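Response regulator ChrA (Corynebacterium diphtheriae, PDB 4YN8) serves as the response regulator of a haem-sensing two-component system and probably binds DNA through a LuxR-type helix-turn-helix domain to control transcription. Local coordinates at residues D88-L102 with R122-V136. The protein carries 1 engineered substitution. Residues are numbered along the deposited sequence; the frame is centred on the assembly and turned at random. Where two conformers were deposited one is given.
Sequences DILAAVEAGAMGYLL and RTLAPEVANALMQRV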
# COMPACT_ATOMS: atom_id res chain seq x y z
N ASP A 88 0.83 -3.50 0.68
CA ASP A 88 1.10 -2.19 0.14
C ASP A 88 -0.15 -1.65 -0.53
O ASP A 88 -0.34 -1.75 -1.77
CB ASP A 88 2.24 -2.23 -0.88
CG ASP A 88 2.81 -0.86 -1.16
OD1 ASP A 88 2.17 0.19 -0.91
OD2 ASP A 88 3.92 -0.85 -1.68
N ILE A 89 -1.02 -1.11 0.32
CA ILE A 89 -2.33 -0.65 -0.16
C ILE A 89 -2.16 0.53 -1.15
O ILE A 89 -2.91 0.60 -2.12
CB ILE A 89 -3.27 -0.32 1.02
CG1 ILE A 89 -4.68 0.07 0.51
CG2 ILE A 89 -2.68 0.79 1.83
CD1 ILE A 89 -5.70 0.17 1.64
N LEU A 90 -1.19 1.41 -0.94
CA LEU A 90 -0.98 2.49 -1.88
C LEU A 90 -0.58 1.94 -3.26
O LEU A 90 -1.13 2.36 -4.28
CB LEU A 90 0.04 3.47 -1.38
CG LEU A 90 0.41 4.61 -2.35
CD1 LEU A 90 -0.81 5.43 -2.70
CD2 LEU A 90 1.54 5.47 -1.74
N ALA A 91 0.36 0.99 -3.30
CA ALA A 91 0.74 0.42 -4.62
C ALA A 91 -0.46 -0.26 -5.27
O ALA A 91 -0.59 -0.21 -6.51
CB ALA A 91 1.91 -0.54 -4.49
N ALA A 92 -1.32 -0.91 -4.47
CA ALA A 92 -2.52 -1.57 -4.99
C ALA A 92 -3.48 -0.58 -5.61
O ALA A 92 -4.02 -0.79 -6.71
CB ALA A 92 -3.24 -2.42 -3.93
N VAL A 93 -3.68 0.55 -4.92
CA VAL A 93 -4.55 1.60 -5.46
C VAL A 93 -3.91 2.22 -6.72
O VAL A 93 -4.59 2.49 -7.74
CB VAL A 93 -4.91 2.62 -4.36
CG1 VAL A 93 -5.66 3.84 -4.94
CG2 VAL A 93 -5.78 1.94 -3.29
N GLU A 94 -2.61 2.43 -6.67
CA GLU A 94 -1.89 2.99 -7.84
C GLU A 94 -1.93 2.10 -9.05
O GLU A 94 -1.81 2.58 -10.18
CB GLU A 94 -0.46 3.29 -7.49
CG GLU A 94 -0.37 4.50 -6.55
CD GLU A 94 1.05 4.79 -6.07
OE1 GLU A 94 1.85 3.84 -5.90
OE2 GLU A 94 1.35 6.00 -5.86
N ALA A 95 -2.16 0.83 -8.85
CA ALA A 95 -2.25 -0.11 -9.98
C ALA A 95 -3.48 0.11 -10.83
O ALA A 95 -3.53 -0.38 -11.98
CB ALA A 95 -2.16 -1.53 -9.51
N GLY A 96 -4.49 0.80 -10.31
CA GLY A 96 -5.65 1.12 -11.13
C GLY A 96 -6.56 -0.02 -11.53
O GLY A 96 -7.05 -0.09 -12.70
N ALA A 97 -6.84 -0.91 -10.59
CA ALA A 97 -7.87 -1.91 -10.79
C ALA A 97 -9.22 -1.22 -11.01
O ALA A 97 -9.45 -0.14 -10.49
CB ALA A 97 -7.97 -2.81 -9.60
N MET A 98 -10.09 -1.88 -11.75
CA MET A 98 -11.45 -1.40 -11.98
C MET A 98 -12.15 -1.13 -10.65
O MET A 98 -12.75 -0.05 -10.49
CB MET A 98 -12.23 -2.37 -12.83
CG MET A 98 -13.63 -1.98 -13.23
SD MET A 98 -13.71 -0.48 -14.23
CE MET A 98 -12.67 -0.88 -15.59
N GLY A 99 -12.05 -2.08 -9.71
CA GLY A 99 -12.71 -1.91 -8.41
C GLY A 99 -11.87 -2.26 -7.22
O GLY A 99 -10.89 -3.02 -7.34
N TYR A 100 -12.27 -1.72 -6.07
CA TYR A 100 -11.61 -1.96 -4.79
C TYR A 100 -12.75 -2.09 -3.77
O TYR A 100 -13.70 -1.29 -3.80
CB TYR A 100 -10.74 -0.76 -4.35
CG TYR A 100 -9.56 -0.52 -5.25
CD1 TYR A 100 -9.68 0.21 -6.42
CD2 TYR A 100 -8.38 -1.09 -4.96
CE1 TYR A 100 -8.63 0.32 -7.29
CE2 TYR A 100 -7.26 -0.91 -5.77
CZ TYR A 100 -7.42 -0.24 -6.94
OH TYR A 100 -6.33 -0.12 -7.76
N LEU A 101 -12.60 -3.03 -2.87
CA LEU A 101 -13.58 -3.25 -1.79
C LEU A 101 -12.91 -3.92 -0.63
O LEU A 101 -11.90 -4.61 -0.80
CB LEU A 101 -14.73 -4.14 -2.30
CG LEU A 101 -16.00 -4.12 -1.45
CD1 LEU A 101 -16.75 -2.81 -1.59
CD2 LEU A 101 -16.91 -5.31 -1.85
N LEU A 102 -13.43 -3.71 0.58
CA LEU A 102 -12.94 -4.48 1.69
C LEU A 102 -13.59 -5.85 1.78
O LEU A 102 -14.74 -6.01 1.46
CB LEU A 102 -13.13 -3.76 3.03
CG LEU A 102 -12.43 -2.42 3.17
CD1 LEU A 102 -12.71 -1.83 4.55
CD2 LEU A 102 -10.96 -2.56 2.94
N ARG A 122 -16.16 1.96 -12.32
CA ARG A 122 -15.22 1.98 -11.21
C ARG A 122 -15.90 1.77 -9.88
O ARG A 122 -17.00 2.32 -9.66
CB ARG A 122 -14.51 3.32 -11.08
CG ARG A 122 -13.50 3.74 -12.06
CD ARG A 122 -12.49 2.74 -12.47
NE ARG A 122 -11.39 2.39 -11.58
CZ ARG A 122 -10.33 3.15 -11.31
NH1 ARG A 122 -10.28 4.46 -11.64
NH2 ARG A 122 -9.37 2.63 -10.57
N THR A 123 -15.28 1.03 -8.96
CA THR A 123 -15.70 0.99 -7.56
C THR A 123 -14.55 1.47 -6.75
O THR A 123 -13.63 0.76 -6.52
CB THR A 123 -16.12 -0.42 -7.09
OG1 THR A 123 -17.19 -0.87 -7.92
CG2 THR A 123 -16.56 -0.44 -5.61
N LEU A 124 -14.61 2.73 -6.33
CA LEU A 124 -13.57 3.27 -5.45
C LEU A 124 -14.17 3.37 -4.06
O LEU A 124 -14.61 4.45 -3.59
CB LEU A 124 -13.12 4.61 -5.98
CG LEU A 124 -12.66 4.61 -7.42
CD1 LEU A 124 -12.19 6.01 -7.83
CD2 LEU A 124 -11.55 3.59 -7.62
N ALA A 125 -14.27 2.22 -3.42
CA ALA A 125 -15.11 2.14 -2.24
C ALA A 125 -14.62 3.12 -1.17
O ALA A 125 -13.41 3.16 -0.83
CB ALA A 125 -15.13 0.72 -1.68
N PRO A 126 -15.54 3.89 -0.57
CA PRO A 126 -15.12 4.84 0.47
C PRO A 126 -14.34 4.21 1.59
O PRO A 126 -13.44 4.85 2.14
CB PRO A 126 -16.50 5.45 0.96
CG PRO A 126 -17.31 5.40 -0.27
CD PRO A 126 -16.95 4.10 -0.96
N GLU A 127 -14.67 2.96 1.97
CA GLU A 127 -13.96 2.31 3.03
C GLU A 127 -12.51 2.01 2.67
O GLU A 127 -11.66 2.00 3.52
CB GLU A 127 -14.67 1.02 3.44
CG GLU A 127 -16.09 1.26 3.98
CD GLU A 127 -17.16 1.50 2.93
OE1 GLU A 127 -16.90 1.48 1.67
OE2 GLU A 127 -18.33 1.73 3.36
N VAL A 128 -12.27 1.73 1.39
CA VAL A 128 -10.93 1.52 0.93
C VAL A 128 -10.15 2.85 0.93
O VAL A 128 -9.01 2.92 1.35
CB VAL A 128 -10.88 0.81 -0.44
CG1 VAL A 128 -9.45 0.72 -0.93
CG2 VAL A 128 -11.49 -0.61 -0.32
N ALA A 129 -10.80 3.87 0.43
CA ALA A 129 -10.22 5.20 0.42
C ALA A 129 -9.85 5.62 1.82
O ALA A 129 -8.74 6.19 2.02
CB ALA A 129 -11.19 6.19 -0.21
N ASN A 130 -10.74 5.39 2.79
CA ASN A 130 -10.46 5.75 4.16
C ASN A 130 -9.22 4.94 4.71
O ASN A 130 -8.33 5.50 5.37
CB ASN A 130 -11.76 5.61 5.00
CG ASN A 130 -12.91 6.57 4.58
OD1 ASN A 130 -12.74 7.60 3.91
ND2 ASN A 130 -14.13 6.20 4.99
N ALA A 131 -9.13 3.63 4.42
CA ALA A 131 -8.01 2.79 4.82
C ALA A 131 -6.69 3.30 4.22
O ALA A 131 -5.62 3.29 4.84
CB ALA A 131 -8.27 1.33 4.37
N LEU A 132 -6.76 3.76 2.97
CA LEU A 132 -5.58 4.26 2.29
C LEU A 132 -5.10 5.54 2.98
O LEU A 132 -3.94 5.69 3.24
CB LEU A 132 -5.92 4.55 0.85
CG LEU A 132 -4.82 5.25 0.03
CD1 LEU A 132 -3.57 4.40 -0.08
CD2 LEU A 132 -5.35 5.64 -1.34
N MET A 133 -6.03 6.44 3.28
CA MET A 133 -5.68 7.71 3.94
C MET A 133 -5.08 7.48 5.29
O MET A 133 -4.05 8.05 5.64
CB MET A 133 -6.92 8.55 4.09
CG MET A 133 -7.33 9.10 2.77
SD MET A 133 -6.71 10.77 2.63
CE MET A 133 -7.66 11.62 3.90
N GLN A 134 -5.67 6.57 6.05
CA GLN A 134 -5.14 6.21 7.37
C GLN A 134 -3.73 5.67 7.28
O GLN A 134 -2.89 6.00 8.07
CB GLN A 134 -5.99 5.15 8.06
CG GLN A 134 -7.43 5.50 8.35
CD GLN A 134 -7.84 4.96 9.72
OE1 GLN A 134 -6.99 4.60 10.52
NE2 GLN A 134 -9.14 4.95 10.00
N ARG A 135 -3.47 4.81 6.27
CA ARG A 135 -2.18 4.20 6.12
C ARG A 135 -1.11 5.22 5.74
O ARG A 135 -0.03 5.19 6.32
CB ARG A 135 -2.24 3.09 5.06
CG ARG A 135 -0.93 2.44 4.70
CD ARG A 135 -0.28 1.67 5.88
NE ARG A 135 0.82 0.93 5.31
CZ ARG A 135 0.71 -0.26 4.70
NH1 ARG A 135 -0.45 -0.93 4.75
NH2 ARG A 135 1.78 -0.83 4.19
N VAL A 136 -1.39 6.05 4.76
CA VAL A 136 -0.32 6.88 4.26
C VAL A 136 -0.15 8.20 4.98
O VAL A 136 0.91 8.78 4.83
CB VAL A 136 -0.41 7.12 2.78
CG1 VAL A 136 -0.59 5.82 2.00
CG2 VAL A 136 -1.48 8.05 2.43
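Gly99 pairs with Thr123 and Tyr100 with Leu124, which joins the outermost strand 123-124 in parallel to strand 99-102, the two strands of a beta-alpha-beta unit whose helix is 107-119. Thr123 N donates a hydrogen bond to Met98 O (3.1 Å), and Tyr100 N donates to Thr123 O at 2.9 Å. Beside these bonds, Arg122, bent at chi2 and chi3, folds back so that NE reaches Met98 O (3.0 Å) from the face opposite Thr123 N, while NH2 lies 2.8 Å from Ala97 O, which sits in the guanidinium plane. Leu124 CD2 lies over one face of that guanidinium, offset toward its rim. The Tyr100 hydroxyl is gripped twice within its own segment, donating to Ala92 O and accepting from Ala97 N, which ties the end of the ring to helix 89-94 and the turn after it.

Apolar packing does most of the rest. Val128, with CG1 anti to the backbone N (chi1 175°), sets that methyl against Tyr100 CB and CG2 against Leu101 C, 3.6 Å away. Farther along helix 126-136, Ile89 enters as a knob among Val128, Ala131, Leu132 and Arg135; its CG2 touches Arg135 CG at 3.7 Å. Leu132 meets Val93 tip to tip, CD2 to CG1 at 4.0 Å. Helix 126-136 is thus held mainly by hydrocarbon, with Arg135 NH1 hydrogen-bonded to Ala87 O, whereas polar bonds fix the short strand leading into it.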